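Local coordinates for protein mandelate racemase/muconate lactonizing enzyme (Polaromonas sp., PDB 3CB3) that probably catalyses magnesium-dependent abstraction of the proton alpha to a substrate carboxylate, as in the mandelate racemase family, and binds L-glucarate at its active site, at residues A[210-215]-A[236-241]; A[153-158]-A[179-184]. All coordinates share one frame; numbering follows the deposited sequence.

Contact 1: residues A[210-215]-A[236-241]; sequences LMVDAN and VWIEEP. With MG (magnesium ion), chain E; LGT (L-glucaric acid), chain G.
One magnesium ion is gripped by Asp213 OD2 at 2.1 Å and by Glu239 OE2 at 2.0 Å. Because both are ligands, these two carboxylate oxygens sit only 2.8 Å apart, an approach between like charges that the cation probably makes tolerable. The carboxylate planes are turned 39° against each other. Glu239 gets there on an extended chain, with CG anti to the backbone N (chi1 -180°). Its other oxygen, OE1, accepts from Trp237 NE1 at 3.2 Å through the anti lone pair and forms a salt bridge with Lys182 NZ, so the carboxylate is fixed at both oxygens. On the neighbouring strand, Asp213 OD1 accepts from Asn215 N in an Asx turn that ties the carboxylate to the backbone two residues on. L-glucaric acid chelates the metal as an alpha-hydroxycarboxylate, through O1A and O2; water 1 and Glu265 are further ligands.

Away from the metal the backbones pair in parallel. Glu239 N donates to Val212 O at 2.8 Å, Val212 N to Trp237 O at 3.1 Å, and Ala214 N to Glu239 O, which sets Asp213 beside Glu239 on one face of the sheet. Val212 and Ile238 lie side by side on the other, where Val212 also touches Val197 of helix 190-204. Nearer the N-terminal end of both segments, Met211 CB stands 3.9 Å from the centroid of the Trp237 five-membered ring, 16° off its normal, a CH-pi contact. The bent Met211 chain carries SD above the six-membered ring in a distant Met-aromatic contact, while CG packs tightly against Val236 CB at 3.4 Å. Adjacent parallel strands joined through helix 220-230, each delivering an acidic metal ligand at its C-terminal end, are the hallmark of the enolase-superfamily barrel and its magnesium site.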
# COMPACT_ATOMS: atom_id res chain seq x y z
N LEU A 210 5.02 -4.85 32.89
CA LEU A 210 4.30 -3.68 32.39
C LEU A 210 4.94 -3.16 31.12
O LEU A 210 6.17 -3.15 30.98
CB LEU A 210 4.31 -2.55 33.42
CG LEU A 210 3.53 -2.74 34.72
CD1 LEU A 210 3.75 -1.51 35.61
CD2 LEU A 210 2.05 -2.92 34.40
N MET A 211 4.10 -2.70 30.20
CA MET A 211 4.56 -2.11 28.94
C MET A 211 3.75 -0.84 28.75
O MET A 211 2.69 -0.68 29.36
CB MET A 211 4.29 -3.05 27.76
CG MET A 211 4.81 -4.46 27.92
SD MET A 211 3.60 -5.57 28.68
CE MET A 211 3.86 -7.05 27.62
N VAL A 212 4.24 0.08 27.93
CA VAL A 212 3.50 1.31 27.66
C VAL A 212 3.40 1.48 26.15
O VAL A 212 4.28 1.03 25.40
CB VAL A 212 4.18 2.57 28.25
CG1 VAL A 212 4.31 2.44 29.76
CG2 VAL A 212 5.53 2.80 27.59
N ASP A 213 2.31 2.10 25.71
CA ASP A 213 2.09 2.37 24.29
C ASP A 213 1.84 3.88 24.15
O ASP A 213 0.88 4.40 24.70
CB ASP A 213 0.86 1.60 23.80
CG ASP A 213 0.77 1.57 22.28
OD1 ASP A 213 1.25 2.53 21.62
OD2 ASP A 213 0.19 0.60 21.75
N ALA A 214 2.73 4.56 23.44
CA ALA A 214 2.61 6.01 23.23
C ALA A 214 1.79 6.32 21.98
O ALA A 214 1.43 7.47 21.73
CB ALA A 214 4.01 6.64 23.12
N ASN A 215 1.53 5.29 21.18
CA ASN A 215 0.76 5.45 19.96
C ASN A 215 1.22 6.60 19.06
O ASN A 215 0.41 7.41 18.62
CB ASN A 215 -0.73 5.62 20.29
CG ASN A 215 -1.36 4.33 20.76
OD1 ASN A 215 -1.67 3.44 19.95
ND2 ASN A 215 -1.54 4.21 22.06
N VAL A 236 8.66 -3.87 29.93
CA VAL A 236 8.97 -4.91 28.94
C VAL A 236 9.32 -4.16 27.65
O VAL A 236 10.26 -4.51 26.94
CB VAL A 236 7.78 -5.86 28.71
CG1 VAL A 236 8.16 -6.93 27.68
CG2 VAL A 236 7.37 -6.51 30.02
N TRP A 237 8.55 -3.11 27.35
CA TRP A 237 8.83 -2.28 26.17
C TRP A 237 8.06 -0.97 26.14
O TRP A 237 7.05 -0.80 26.82
CB TRP A 237 8.55 -3.06 24.87
CG TRP A 237 7.08 -3.32 24.58
CD1 TRP A 237 6.10 -2.40 24.39
CD2 TRP A 237 6.47 -4.61 24.40
NE1 TRP A 237 4.91 -3.03 24.10
CE2 TRP A 237 5.10 -4.38 24.10
CE3 TRP A 237 6.93 -5.92 24.46
CZ2 TRP A 237 4.20 -5.42 23.87
CZ3 TRP A 237 6.03 -6.97 24.23
CH2 TRP A 237 4.68 -6.71 23.93
N ILE A 238 8.57 -0.04 25.34
CA ILE A 238 7.94 1.25 25.11
C ILE A 238 7.57 1.15 23.63
O ILE A 238 8.45 1.09 22.77
CB ILE A 238 8.94 2.42 25.32
CG1 ILE A 238 9.32 2.52 26.79
CG2 ILE A 238 8.32 3.73 24.84
CD1 ILE A 238 10.45 3.49 27.06
N GLU A 239 6.27 1.11 23.37
CA GLU A 239 5.71 0.94 22.03
C GLU A 239 5.34 2.23 21.28
O GLU A 239 4.78 3.17 21.86
CB GLU A 239 4.48 0.05 22.13
CG GLU A 239 3.77 -0.24 20.84
CD GLU A 239 2.63 -1.20 21.05
OE1 GLU A 239 2.68 -1.98 22.02
OE2 GLU A 239 1.69 -1.20 20.22
N GLU A 240 5.65 2.24 19.99
CA GLU A 240 5.37 3.36 19.10
C GLU A 240 5.60 4.73 19.71
O GLU A 240 4.69 5.56 19.77
CB GLU A 240 3.92 3.28 18.59
CG GLU A 240 3.67 2.16 17.58
CD GLU A 240 2.61 2.52 16.55
OE1 GLU A 240 1.40 2.56 16.90
OE2 GLU A 240 2.99 2.78 15.38
N PRO A 241 6.82 5.00 20.19
CA PRO A 241 7.02 6.33 20.76
C PRO A 241 6.98 7.39 19.67
O PRO A 241 6.61 8.54 19.92
CB PRO A 241 8.40 6.22 21.41
CG PRO A 241 9.11 5.23 20.54
CD PRO A 241 8.05 4.19 20.27
MG MG E . 0.02 -0.20 19.82
O1A LGT G . -1.10 -1.85 20.33
C1 LGT G . -2.33 -1.72 20.16
O1B LGT G . -3.15 -2.67 20.18
C2 LGT G . -2.90 -0.29 19.89
O2 LGT G . -1.87 0.54 19.32
C3 LGT G . -4.13 -0.32 18.97
O3 LGT G . -3.75 -0.93 17.74
C4 LGT G . -4.76 1.08 18.66
O4 LGT G . -4.61 1.43 17.27
C5 LGT G . -6.26 1.22 19.00
O5 LGT G . -7.01 0.21 18.31
C6 LGT G . -6.52 1.11 20.52
O6A LGT G . -6.26 2.14 21.20
O6B LGT G . -6.96 0.04 20.99
O HOH W 1 0.97 1.52 19.55

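Contact 2: residues A[153-158]-A[179-184]; sequences NTSGGF and GGIKLK. With LGT (L-glucaric acid), chain G.
Lys184 reaches across to Gly157 and Phe158 along most of its length. Its CB is directed at the 153-158 loop, and the chain then runs nearly straight to CD, which lies 3.8 Å from Gly157 O and also touches Phe158 CA. CE comes to the edge of the Phe158 ring, 4.0 Å from CD1 and near the ring plane. A final bend (chi4 -60°) turns NZ onto L-glucaric acid, where it donates to O6A of the C6 carboxylate at 2.9 Å. A methionine in place of Lys184 would probably leave this carboxylate without its hydrogen-bonding ammonium group.

Two residues earlier, Lys182 NZ grips O1A at the other end of the ligand, also at 2.9 Å, and has salt bridges to Glu239 and Glu335. The backbone holds the loop beside the strand through one bridge: Lys182 N donates to Asn153 O at 2.9 Å, and Asn153 N to Gly180 O at 3.1 Å. Farther on, at the start of the type I' turn from Thr154 to Gly157, water 2 donates to both Thr154 O and Lys182 O. Asn153 OD1 accepts from Ser155 OG, and Ser173 holds both side chains from outside. Two lysines spaced as Lys-X-Lys, each bonded to a different carboxylate, are consistent with a site whose positive charge favours a sugar diacid.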
# COMPACT_ATOMS: atom_id res chain seq x y z
N ASN A 153 -2.58 -7.54 28.38
CA ASN A 153 -3.76 -6.84 27.90
C ASN A 153 -3.75 -5.41 28.42
O ASN A 153 -2.84 -5.03 29.15
CB ASN A 153 -5.05 -7.60 28.27
CG ASN A 153 -5.52 -7.36 29.72
OD1 ASN A 153 -4.81 -6.79 30.54
ND2 ASN A 153 -6.73 -7.83 30.02
N THR A 154 -4.73 -4.62 28.01
CA THR A 154 -4.83 -3.23 28.43
C THR A 154 -5.87 -3.09 29.53
O THR A 154 -5.97 -2.04 30.18
CB THR A 154 -5.24 -2.31 27.27
OG1 THR A 154 -6.53 -2.72 26.80
CG2 THR A 154 -4.23 -2.39 26.12
N SER A 155 -6.65 -4.15 29.72
CA SER A 155 -7.71 -4.17 30.71
C SER A 155 -8.70 -3.03 30.47
O SER A 155 -9.20 -2.42 31.42
CB SER A 155 -7.12 -4.06 32.12
OG SER A 155 -6.41 -5.24 32.45
N GLY A 156 -8.97 -2.77 29.20
CA GLY A 156 -9.90 -1.72 28.83
C GLY A 156 -9.46 -0.32 29.21
O GLY A 156 -10.27 0.60 29.25
N GLY A 157 -8.17 -0.16 29.47
CA GLY A 157 -7.65 1.14 29.86
C GLY A 157 -7.30 2.06 28.71
O GLY A 157 -6.75 1.63 27.69
N PHE A 158 -7.61 3.34 28.87
CA PHE A 158 -7.32 4.35 27.87
C PHE A 158 -6.65 5.52 28.55
O PHE A 158 -6.69 5.65 29.77
CB PHE A 158 -8.60 4.83 27.19
CG PHE A 158 -9.32 3.76 26.43
CD1 PHE A 158 -8.70 3.14 25.34
CD2 PHE A 158 -10.60 3.37 26.79
CE1 PHE A 158 -9.36 2.15 24.62
CE2 PHE A 158 -11.27 2.38 26.07
CZ PHE A 158 -10.64 1.77 24.99
N GLY A 179 -0.80 -12.22 31.74
CA GLY A 179 0.60 -12.16 32.13
C GLY A 179 1.31 -10.82 32.12
O GLY A 179 2.50 -10.74 32.44
N GLY A 180 0.59 -9.76 31.77
CA GLY A 180 1.20 -8.45 31.74
C GLY A 180 0.16 -7.40 31.44
O GLY A 180 -0.96 -7.72 31.04
N ILE A 181 0.52 -6.13 31.65
CA ILE A 181 -0.40 -5.03 31.40
C ILE A 181 0.27 -3.96 30.54
O ILE A 181 1.39 -3.55 30.82
CB ILE A 181 -0.86 -4.37 32.73
CG1 ILE A 181 -1.52 -5.40 33.64
CG2 ILE A 181 -1.82 -3.23 32.43
CD1 ILE A 181 -2.86 -5.94 33.13
N LYS A 182 -0.42 -3.51 29.50
CA LYS A 182 0.11 -2.45 28.64
C LYS A 182 -0.70 -1.19 28.95
O LYS A 182 -1.93 -1.19 28.87
CB LYS A 182 -0.01 -2.79 27.16
CG LYS A 182 0.74 -1.80 26.26
CD LYS A 182 0.98 -2.35 24.85
CE LYS A 182 -0.29 -2.35 24.01
NZ LYS A 182 -0.05 -3.05 22.71
N LEU A 183 0.01 -0.12 29.28
CA LEU A 183 -0.64 1.15 29.63
C LEU A 183 -0.43 2.20 28.55
O LEU A 183 0.68 2.38 28.05
CB LEU A 183 -0.07 1.68 30.94
CG LEU A 183 -0.14 0.72 32.14
CD1 LEU A 183 0.79 1.23 33.24
CD2 LEU A 183 -1.58 0.59 32.63
N LYS A 184 -1.50 2.90 28.20
CA LYS A 184 -1.38 3.94 27.20
C LYS A 184 -0.78 5.20 27.81
O LYS A 184 -1.14 5.60 28.92
CB LYS A 184 -2.76 4.24 26.59
CG LYS A 184 -3.23 3.14 25.66
CD LYS A 184 -4.61 3.41 25.12
CE LYS A 184 -4.96 2.41 24.04
NZ LYS A 184 -3.99 2.46 22.91
O1A LGT G . -1.10 -1.85 20.33
C1 LGT G . -2.33 -1.72 20.16
O1B LGT G . -3.15 -2.67 20.18
C2 LGT G . -2.90 -0.29 19.89
O2 LGT G . -1.87 0.54 19.32
C3 LGT G . -4.13 -0.32 18.97
O3 LGT G . -3.75 -0.93 17.74
C4 LGT G . -4.76 1.08 18.66
O4 LGT G . -4.61 1.43 17.27
C5 LGT G . -6.26 1.22 19.00
O5 LGT G . -7.01 0.21 18.31
C6 LGT G . -6.52 1.11 20.52
O6A LGT G . -6.26 2.14 21.20
O6B LGT G . -6.96 0.04 20.99
O HOH W 2 -4.14 -0.15 30.09

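Both contacts share one parallel sheet, since strands 181-184 and 210-213 are neighbours: Met211 O lies 2.7 Å from Leu183 N, a probable hydrogen bond. Contact 1 is the more buried, with regular strand pairing, a larger interface (536 against 359 Å²) and aromatic and aliphatic packing beside its metal ligands. Contact 2 is only partly buried and sets an irregular loop against a strand. Their centres are 11 Å apart, and their chemistry, acidic in the first and basic in the second, converges on one ligand atom: O1A of L-glucaric acid is bound by the magnesium ion of contact 1 and by Lys182 of contact 2.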